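Local structure of putative p22 protein (Leishmania major, 1YQF) at residues 63-68 and 78-83; 92-97 and 110-115. The protein is of unknown function but belongs to the MAM33 (mitochondrial glycoprotein) family and is related in sequence to human p32. One frame throughout, in Å; residues are numbered along the deposited sequence.

Contact 1: residues 63-68 and 78-83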
loop_
_atom_site.group_PDB
_atom_site.type_symbol
_atom_site.label_atom_id
_atom_site.label_comp_id
_atom_site.label_asym_id
_atom_site.label_seq_id
_atom_site.Cartn_x
_atom_site.Cartn_y
_atom_site.Cartn_z
ATOM N N CYS A 63 -16.515 -6.945 -4.323
ATOM C CA CYS A 63 -16.634 -6.260 -5.606
ATOM C C CYS A 63 -15.596 -6.776 -6.605
ATOM O O CYS A 63 -15.317 -6.129 -7.607
ATOM C CB CYS A 63 -16.484 -4.754 -5.401
ATOM S SG CYS A 63 -18.007 -4.006 -4.801
ATOM N N THR A 64 -15.036 -7.949 -6.321
ATOM C CA THR A 64 -14.065 -8.588 -7.197
ATOM C C THR A 64 -14.769 -9.600 -8.093
ATOM O O THR A 64 -15.604 -10.372 -7.630
ATOM C CB THR A 64 -12.999 -9.302 -6.366
ATOM O OG1 THR A 64 -12.395 -8.377 -5.455
ATOM C CG2 THR A 64 -11.845 -9.768 -7.242
ATOM N N PHE A 65 -14.419 -9.595 -9.372
ATOM C CA PHE A 65 -15.001 -10.514 -10.342
ATOM C C PHE A 65 -13.915 -11.155 -11.193
ATOM O O PHE A 65 -12.923 -10.522 -11.538
ATOM C CB PHE A 65 -15.992 -9.783 -11.246
ATOM C CG PHE A 65 -17.175 -9.214 -10.517
ATOM C CD1 PHE A 65 -17.098 -7.969 -9.907
ATOM C CD2 PHE A 65 -18.372 -9.918 -10.450
ATOM C CE1 PHE A 65 -18.196 -7.433 -9.231
ATOM C CE2 PHE A 65 -19.478 -9.389 -9.779
ATOM C CZ PHE A 65 -19.388 -8.146 -9.168
ATOM N N ASP A 66 -14.126 -12.421 -11.527
ATOM C CA ASP A 66 -13.223 -13.179 -12.373
ATOM C C ASP A 66 -13.965 -13.607 -13.628
ATOM O O ASP A 66 -15.044 -14.188 -13.546
ATOM C CB ASP A 66 -12.739 -14.430 -11.639
ATOM C CG ASP A 66 -11.626 -14.142 -10.662
ATOM O OD1 ASP A 66 -11.366 -12.955 -10.367
ATOM O OD2 ASP A 66 -10.957 -15.054 -10.135
ATOM N N LEU A 67 -13.380 -13.315 -14.782
ATOM C CA LEU A 67 -13.847 -13.864 -16.046
ATOM C C LEU A 67 -12.966 -15.065 -16.340
ATOM O O LEU A 67 -11.761 -14.914 -16.502
ATOM C CB LEU A 67 -13.706 -12.831 -17.156
ATOM C CG LEU A 67 -14.695 -11.670 -17.092
ATOM C CD1 LEU A 67 -14.234 -10.525 -17.979
ATOM C CD2 LEU A 67 -16.070 -12.147 -17.509
ATOM N N THR A 68 -13.561 -16.253 -16.397
ATOM C CA THR A 68 -12.813 -17.488 -16.630
ATOM C C THR A 68 -13.171 -18.130 -17.965
ATOM O O THR A 68 -14.310 -18.058 -18.415
ATOM C CB THR A 68 -13.075 -18.498 -15.500
ATOM O OG1 THR A 68 -14.473 -18.826 -15.446
ATOM C CG2 THR A 68 -12.771 -17.893 -14.136
ATOM N N VAL A 78 -9.412 -13.314 -16.094
ATOM C CA VAL A 78 -9.319 -11.860 -16.147
ATOM C C VAL A 78 -10.026 -11.319 -14.913
ATOM O O VAL A 78 -11.240 -11.434 -14.784
ATOM C CB VAL A 78 -9.966 -11.285 -17.417
ATOM C CG1 VAL A 78 -9.860 -9.762 -17.430
ATOM C CG2 VAL A 78 -9.314 -11.880 -18.661
ATOM N N ARG A 79 -9.252 -10.734 -14.008
ATOM C CA ARG A 79 -9.758 -10.290 -12.719
ATOM C C ARG A 79 -9.848 -8.776 -12.663
ATOM O O ARG A 79 -8.945 -8.073 -13.100
ATOM C CB ARG A 79 -8.838 -10.802 -11.611
ATOM C CG ARG A 79 -9.187 -10.306 -10.218
ATOM C CD ARG A 79 -8.432 -11.032 -9.129
ATOM N NE ARG A 79 -8.776 -12.453 -9.066
ATOM C CZ ARG A 79 -8.067 -13.373 -8.418
ATOM N NH1 ARG A 79 -6.964 -13.034 -7.772
ATOM N NH2 ARG A 79 -8.460 -14.642 -8.412
ATOM N N TYR A 80 -10.947 -8.280 -12.114
ATOM C CA TYR A 80 -11.145 -6.846 -11.939
ATOM C C TYR A 80 -12.031 -6.565 -10.744
ATOM O O TYR A 80 -12.691 -7.459 -10.219
ATOM C CB TYR A 80 -11.778 -6.236 -13.186
ATOM C CG TYR A 80 -13.143 -6.795 -13.508
ATOM C CD1 TYR A 80 -13.277 -8.044 -14.101
ATOM C CD2 TYR A 80 -14.301 -6.075 -13.221
ATOM C CE1 TYR A 80 -14.527 -8.567 -14.397
ATOM C CE2 TYR A 80 -15.557 -6.589 -13.519
ATOM C CZ TYR A 80 -15.661 -7.835 -14.107
ATOM O OH TYR A 80 -16.899 -8.360 -14.403
ATOM N N SER A 81 -12.046 -5.303 -10.337
ATOM C CA SER A 81 -12.883 -4.836 -9.245
ATOM C C SER A 81 -13.796 -3.741 -9.780
ATOM O O SER A 81 -13.388 -2.949 -10.636
ATOM C CB SER A 81 -12.015 -4.294 -8.103
ATOM O OG SER A 81 -12.811 -3.771 -7.051
ATOM N N THR A 82 -15.028 -3.695 -9.280
ATOM C CA THR A 82 -15.976 -2.651 -9.669
ATOM C C THR A 82 -15.880 -1.454 -8.722
ATOM O O THR A 82 -16.642 -0.499 -8.847
ATOM C CB THR A 82 -17.411 -3.197 -9.692
ATOM O OG1 THR A 82 -17.791 -3.649 -8.378
ATOM C CG2 THR A 82 -17.509 -4.437 -10.566
ATOM N N ASN A 83 -14.949 -1.525 -7.772
ATOM C CA ASN A 83 -14.628 -0.390 -6.912
ATOM C C ASN A 83 -13.825 0.632 -7.696
ATOM O O ASN A 83 -13.008 0.278 -8.552
ATOM C CB ASN A 83 -13.822 -0.829 -5.682
ATOM C CG ASN A 83 -14.703 -1.280 -4.532
ATOM O OD1 ASN A 83 -15.790 -0.739 -4.321
ATOM N ND2 ASN A 83 -14.232 -2.273 -3.777
#

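Contact 2: residues 92-97 and 110-115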
loop_
_atom_site.group_PDB
_atom_site.type_symbol
_atom_site.label_atom_id
_atom_site.label_comp_id
_atom_site.label_asym_id
_atom_site.label_seq_id
_atom_site.Cartn_x
_atom_site.Cartn_y
_atom_site.Cartn_z
ATOM N N HIS A 92 -9.507 1.822 -15.427
ATOM C CA HIS A 92 -10.023 0.516 -15.034
ATOM C C HIS A 92 -8.908 -0.505 -15.199
ATOM O O HIS A 92 -8.485 -0.786 -16.317
ATOM C CB HIS A 92 -11.213 0.130 -15.912
ATOM C CG HIS A 92 -12.453 0.921 -15.631
ATOM N ND1 HIS A 92 -13.377 0.541 -14.682
ATOM C CD2 HIS A 92 -12.921 2.069 -16.175
ATOM C CE1 HIS A 92 -14.361 1.423 -14.653
ATOM N NE2 HIS A 92 -14.109 2.359 -15.549
ATOM N N ASN A 93 -8.426 -1.051 -14.087
ATOM C CA ASN A 93 -7.327 -2.004 -14.117
ATOM C C ASN A 93 -7.822 -3.449 -14.149
ATOM O O ASN A 93 -8.803 -3.792 -13.490
ATOM C CB ASN A 93 -6.408 -1.780 -12.915
ATOM C CG ASN A 93 -5.670 -0.451 -12.987
ATOM O OD1 ASN A 93 -5.223 -0.029 -14.056
ATOM N ND2 ASN A 93 -5.543 0.216 -11.848
ATOM N N ILE A 94 -7.149 -4.282 -14.938
ATOM C CA ILE A 94 -7.434 -5.716 -14.977
ATOM C C ILE A 94 -6.153 -6.524 -14.832
ATOM O O ILE A 94 -5.073 -6.085 -15.225
ATOM C CB ILE A 94 -8.182 -6.124 -16.276
ATOM C CG1 ILE A 94 -7.323 -5.870 -17.519
ATOM C CG2 ILE A 94 -9.503 -5.379 -16.379
ATOM C CD1 ILE A 94 -7.961 -6.358 -18.819
ATOM N N PHE A 95 -6.292 -7.714 -14.267
ATOM C CA PHE A 95 -5.178 -8.623 -14.078
ATOM C C PHE A 95 -5.499 -9.900 -14.829
ATOM O O PHE A 95 -6.458 -10.590 -14.501
ATOM C CB PHE A 95 -4.957 -8.857 -12.587
ATOM C CG PHE A 95 -4.693 -7.591 -11.840
ATOM C CD1 PHE A 95 -5.748 -6.830 -11.346
ATOM C CD2 PHE A 95 -3.399 -7.114 -11.692
ATOM C CE1 PHE A 95 -5.513 -5.631 -10.688
ATOM C CE2 PHE A 95 -3.161 -5.921 -11.033
ATOM C CZ PHE A 95 -4.218 -5.179 -10.530
ATOM N N VAL A 96 -4.712 -10.178 -15.862
ATOM C CA VAL A 96 -4.921 -11.336 -16.721
ATOM C C VAL A 96 -3.972 -12.453 -16.300
ATOM O O VAL A 96 -2.766 -12.265 -16.286
ATOM C CB VAL A 96 -4.662 -10.988 -18.202
ATOM C CG1 VAL A 96 -4.951 -12.180 -19.101
ATOM C CG2 VAL A 96 -5.503 -9.796 -18.628
ATOM N N TYR A 97 -4.523 -13.614 -15.967
ATOM C CA TYR A 97 -3.722 -14.768 -15.582
ATOM C C TYR A 97 -3.828 -15.861 -16.640
ATOM O O TYR A 97 -4.918 -16.207 -17.083
ATOM C CB TYR A 97 -4.165 -15.302 -14.219
ATOM C CG TYR A 97 -4.134 -14.261 -13.121
ATOM C CD1 TYR A 97 -5.222 -13.416 -12.911
ATOM C CD2 TYR A 97 -3.023 -14.117 -12.296
ATOM C CE1 TYR A 97 -5.202 -12.449 -11.906
ATOM C CE2 TYR A 97 -2.995 -13.152 -11.289
ATOM C CZ TYR A 97 -4.091 -12.324 -11.101
ATOM O OH TYR A 97 -4.087 -11.374 -10.107
ATOM N N LEU A 110 -3.062 -4.747 -17.161
ATOM C CA LEU A 110 -3.433 -3.777 -18.177
ATOM C C LEU A 110 -4.429 -2.777 -17.628
ATOM O O LEU A 110 -5.146 -3.053 -16.674
ATOM C CB LEU A 110 -4.021 -4.468 -19.410
ATOM C CG LEU A 110 -3.220 -5.629 -19.999
ATOM C CD1 LEU A 110 -3.639 -6.930 -19.355
ATOM C CD2 LEU A 110 -3.393 -5.711 -21.504
ATOM N N SER A 111 -4.453 -1.604 -18.241
ATOM C CA SER A 111 -5.446 -0.589 -17.923
ATOM C C SER A 111 -6.289 -0.326 -19.166
ATOM O O SER A 111 -5.809 -0.459 -20.296
ATOM C CB SER A 111 -4.773 0.691 -17.431
ATOM O OG SER A 111 -3.715 1.079 -18.284
ATOM N N ILE A 112 -7.549 0.029 -18.946
ATOM C CA ILE A 112 -8.480 0.320 -20.027
ATOM C C ILE A 112 -8.685 1.827 -20.054
ATOM O O ILE A 112 -9.212 2.407 -19.104
ATOM C CB ILE A 112 -9.822 -0.409 -19.814
ATOM C CG1 ILE A 112 -9.593 -1.913 -19.627
ATOM C CG2 ILE A 112 -10.759 -0.163 -21.004
ATOM C CD1 ILE A 112 -10.812 -2.660 -19.126
ATOM N N GLU A 113 -8.241 2.451 -21.138
ATOM C CA GLU A 113 -8.327 3.897 -21.298
ATOM C C GLU A 113 -8.703 4.242 -22.736
ATOM O O GLU A 113 -7.984 3.886 -23.670
ATOM C CB GLU A 113 -7.007 4.576 -20.900
ATOM C CG GLU A 113 -5.739 3.800 -21.226
ATOM C CD GLU A 113 -4.564 4.211 -20.355
ATOM O OE1 GLU A 113 -4.571 3.887 -19.145
ATOM O OE2 GLU A 113 -3.629 4.856 -20.879
ATOM N N GLU A 114 -9.837 4.925 -22.893
ATOM C CA GLU A 114 -10.371 5.314 -24.201
ATOM C C GLU A 114 -10.712 4.095 -25.061
ATOM O O GLU A 114 -10.511 4.099 -26.282
ATOM C CB GLU A 114 -9.400 6.251 -24.938
ATOM C CG GLU A 114 -8.872 7.412 -24.099
ATOM C CD GLU A 114 -9.960 8.389 -23.685
ATOM O OE1 GLU A 114 -10.831 8.010 -22.870
ATOM O OE2 GLU A 114 -9.942 9.545 -24.169
ATOM N N GLY A 115 -11.232 3.053 -24.411
ATOM C CA GLY A 115 -11.569 1.808 -25.082
ATOM C C GLY A 115 -10.361 1.079 -25.643
ATOM O O GLY A 115 -10.502 0.222 -26.514
#

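Contact 1: residues 63-68 and 78-83
F65 lays its CB over one face of the Y80 ring, a CH-pi contact with F65 CB 3.9 Å from the centroid of the Y80 ring. Y80 can reach back under its neighbour because its CG sits between the backbone N and the carbonyl carbon (chi1 62°). The phenyl ring itself has slid off to the side: the two planes are near parallel, 20° apart, but hardly overlap. The methyl of T82 comes obliquely against the CD1–CE1 side of the F65 ring, CG2 lying 3.4 Å from F65 CE1, while L67 CD1 fits obliquely against Y80 CE1. Y80 OH is buried in this packing and has no polar partner in the model. On the reverse face D66 and R79 run side by side. In a side-on salt bridge R79 NE meets D66 OD1 at 2.9 Å and R79 NH2 meets D66 OD2 at 3.1 Å; both oxygens use syn lone pairs and the two planes are 15° apart, while NH1 turns to K132 O. At the open end of the hairpin, away from its turn, C63 O takes the N-H of T82 at 3.0 Å, and N83 reaches L145 and T147 of the second subunit. Hydrogen-bonded pairs F65–Y80 and L67–V78 alternate with non-hydrogen-bonded T64–S81 and D66–R79, the pattern of an antiparallel beta hairpin, here with its F65 and Y80 face packed on helix 173-202.

Contact 2: residues 92-97 and 110-115
L110 pushes its CD1 against CG2 of V96 at 3.5 Å, tighter than carbon atoms usually come, and so bridges diagonally to a residue beyond its own pair. Its direct partner is I94, and the two backbones exchange hydrogen bonds: I94 N to L110 O at 2.9 Å, almost straight, and L110 N to I94 O at 3.1 Å. I94 CG1 takes the position between its backbone N and carbonyl carbon (chi1 63°), which lays it 4.1 Å from L110 CB. Next comes S111, in a non-hydrogen-bonded pair with N93 on the other face. Here the asparagine leans across, its OD1 reaching 3.5 Å from S111 CB, a contact with carbon alone. The serine hydroxyl instead gives its proton to E113 OE1, meeting that oxygen from well above the carboxylate plane, and is also bonded to N120 of strand 116-125. This is the end, away from the turn, of the antiparallel beta hairpin formed by strands 92-99 and 105-113, inside a sheet whose six strands follow one another in chain order. At I112 the side chain is back on the face of I94 and L110. Its CD1 lies 4.1 Å from I94 CG2, the two side chains crossing at about a right angle, and its backbone N donates to H92 O at 2.9 Å, somewhat bent at 150°. I112 and H92 both also touch V180 of helix 173-202, which packs against this side of the sheet.

Contact 1 and contact 2 lie in series along the chain, each within its own beta hairpin, with their centres about 11 Å apart. Strands 74-81 and 92-99 sit side by side in the one antiparallel sheet and join the two hairpins: R79 N probably hydrogen-bonds to F95 O, and R79 CB rests near the Y97 ring. On one face V78 and Y80 touch I94, so the apolar layer runs on from one contact to the other. The two hairpins thus form one continuous sheet with helix 173-202 across that face, and of the two only contact 1 meets the second subunit, at the open end of its hairpin, through C63, T64 and N83.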